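Side-chain contact in 3,4-dihydroxybenzoate decarboxylase (Enterobacter cloacae, PDB 5NY5), which probably catalyses the reversible decarboxylation of 3,4-dihydroxybenzoate to catechol as a UbiD-family enzyme dependent on prenylated flavin and a metal ion: residues D7-I12 / G68-V73. Numbering follows the deposited sequence.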
loop_
_atom_site.group_PDB
_atom_site.type_symbol
_atom_site.label_atom_id
_atom_site.label_comp_id
_atom_site.label_asym_id
_atom_site.label_seq_id
_atom_site.Cartn_x
_atom_site.Cartn_y
_atom_site.Cartn_z
ATOM N N ASP A 7 -56.332 -5.821 0.030
ATOM C CA ASP A 7 -56.108 -5.326 -1.321
ATOM C C ASP A 7 -55.509 -3.927 -1.228
ATOM O O ASP A 7 -55.222 -3.423 -0.140
ATOM C CB ASP A 7 -57.401 -5.343 -2.143
ATOM C CG ASP A 7 -58.564 -4.672 -1.432
ATOM O OD1 ASP A 7 -58.331 -3.838 -0.533
ATOM O OD2 ASP A 7 -59.721 -4.980 -1.783
ATOM N N LEU A 8 -55.325 -3.303 -2.391
ATOM C CA LEU A 8 -54.739 -1.969 -2.432
ATOM C C LEU A 8 -55.646 -0.936 -1.771
ATOM O O LEU A 8 -55.171 -0.063 -1.036
ATOM C CB LEU A 8 -54.443 -1.582 -3.879
ATOM C CG LEU A 8 -53.948 -0.163 -4.146
ATOM C CD1 LEU A 8 -52.658 0.114 -3.392
ATOM C CD2 LEU A 8 -53.756 0.036 -5.636
ATOM N N ARG A 9 -56.955 -1.024 -2.011
ATOM C CA ARG A 9 -57.860 0.014 -1.527
ATOM C C ARG A 9 -58.050 -0.046 -0.017
ATOM O O ARG A 9 -58.250 0.995 0.618
ATOM C CB ARG A 9 -59.201 -0.086 -2.247
ATOM C CG ARG A 9 -59.088 0.125 -3.745
ATOM C CD ARG A 9 -60.445 0.166 -4.412
ATOM N NE ARG A 9 -60.330 0.105 -5.865
ATOM C CZ ARG A 9 -61.328 0.357 -6.705
ATOM N NH1 ARG A 9 -62.520 0.700 -6.238
ATOM N NH2 ARG A 9 -61.130 0.274 -8.013
ATOM N N SER A 10 -57.991 -1.237 0.579
ATOM C CA SER A 10 -58.026 -1.309 2.036
ATOM C C SER A 10 -56.727 -0.800 2.649
ATOM O O SER A 10 -56.722 -0.341 3.795
ATOM C CB SER A 10 -58.320 -2.738 2.495
ATOM O OG SER A 10 -57.737 -3.692 1.626
ATOM N N ALA A 11 -55.624 -0.861 1.901
ATOM C CA ALA A 11 -54.372 -0.300 2.397
ATOM C C ALA A 11 -54.397 1.221 2.352
ATOM O O ALA A 11 -53.935 1.884 3.289
ATOM C CB ALA A 11 -53.195 -0.842 1.588
ATOM N N ILE A 12 -54.927 1.792 1.269
ATOM C CA ILE A 12 -55.070 3.242 1.181
ATOM C C ILE A 12 -55.945 3.757 2.314
ATOM O O ILE A 12 -55.700 4.836 2.870
ATOM C CB ILE A 12 -55.632 3.634 -0.198
ATOM C CG1 ILE A 12 -54.644 3.253 -1.302
ATOM C CG2 ILE A 12 -55.962 5.116 -0.249
ATOM C CD1 ILE A 12 -55.140 3.554 -2.698
ATOM N N GLY A 68 -61.447 8.947 -16.260
ATOM C CA GLY A 68 -61.758 7.691 -15.616
ATOM C C GLY A 68 -60.559 6.894 -15.158
ATOM O O GLY A 68 -60.738 5.887 -14.460
ATOM N N SER A 69 -59.349 7.295 -15.531
ATOM C CA SER A 69 -58.140 6.665 -15.025
ATOM C C SER A 69 -57.613 7.435 -13.824
ATOM O O SER A 69 -57.817 8.645 -13.697
ATOM C CB SER A 69 -57.061 6.593 -16.107
ATOM O OG SER A 69 -57.329 5.562 -17.038
ATOM N N ARG A 70 -56.942 6.713 -12.932
ATOM C CA ARG A 70 -56.274 7.322 -11.790
ATOM C C ARG A 70 -55.008 6.528 -11.502
ATOM O O ARG A 70 -55.058 5.302 -11.378
ATOM C CB ARG A 70 -57.193 7.371 -10.563
ATOM C CG ARG A 70 -57.961 6.091 -10.284
ATOM C CD ARG A 70 -58.801 6.221 -9.025
ATOM N NE ARG A 70 -59.527 4.992 -8.727
ATOM C CZ ARG A 70 -60.269 4.804 -7.640
ATOM N NH1 ARG A 70 -60.387 5.768 -6.739
ATOM N NH2 ARG A 70 -60.891 3.650 -7.455
ATOM N N ILE A 71 -53.882 7.230 -11.409
ATOM C CA ILE A 71 -52.561 6.615 -11.340
ATOM C C ILE A 71 -51.994 6.793 -9.940
ATOM O O ILE A 71 -52.071 7.879 -9.355
ATOM C CB ILE A 71 -51.619 7.213 -12.401
ATOM C CG1 ILE A 71 -52.203 6.978 -13.794
ATOM C CG2 ILE A 71 -50.231 6.607 -12.290
ATOM C CD1 ILE A 71 -51.349 7.498 -14.918
ATOM N N LEU A 72 -51.409 5.722 -9.413
ATOM C CA LEU A 72 -50.937 5.664 -8.038
ATOM C C LEU A 72 -49.432 5.431 -8.010
ATOM O O LEU A 72 -48.934 4.507 -8.660
ATOM C CB LEU A 72 -51.652 4.547 -7.290
ATOM C CG LEU A 72 -51.327 4.408 -5.816
ATOM C CD1 LEU A 72 -51.688 5.693 -5.102
ATOM C CD2 LEU A 72 -52.106 3.235 -5.271
ATOM N N VAL A 73 -48.714 6.258 -7.250
ATOM C CA VAL A 73 -47.267 6.141 -7.119
ATOM C C VAL A 73 -46.870 6.378 -5.670
ATOM O O VAL A 73 -47.546 7.093 -4.926
ATOM C CB VAL A 73 -46.507 7.130 -8.034
ATOM C CG1 VAL A 73 -46.756 6.821 -9.496
ATOM C CG2 VAL A 73 -46.899 8.558 -7.710
#
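L72 brings its CD2 methyl against the ends of both L8 and I12, one helix turn apart, lying 3.6 Å from L8 CD2, 3.7 Å from L8 CD1 and 4.0 Å from I12 CD1. The two leucines meet tip to tip: in L72, CG lies anti to the backbone N (chi1 -177°), which carries the methyls out from the strand toward the helix. Branched aliphatic chains suit this buried place because they fill it without any polar group to satisfy; M59 of the neighbouring strand 57-60 packs against both I12 and L72. Beside this apolar patch R70 turns the edge of its guanidinium, through NH2, onto the face of R9's, 3.4 Å from R9 CZ, the planes 82° apart; both groups are donors, so no hydrogen bond joins them. The charge of E262, salt-bridged to R9, probably offsets the repulsion, while the carbonyls of N313 and H314 take up N-H groups of R9 and R70. Long, extended arginine chains suit both positions, since they span the gap between backbones. Helix 8-16 crosses inner strand 70-73 steeply, at 67° with the axes 12.6 Å apart, so side-chain ends make the contact: helix-on-sheet packing in the UbiD N-terminal region, away from the flavin and metal sites.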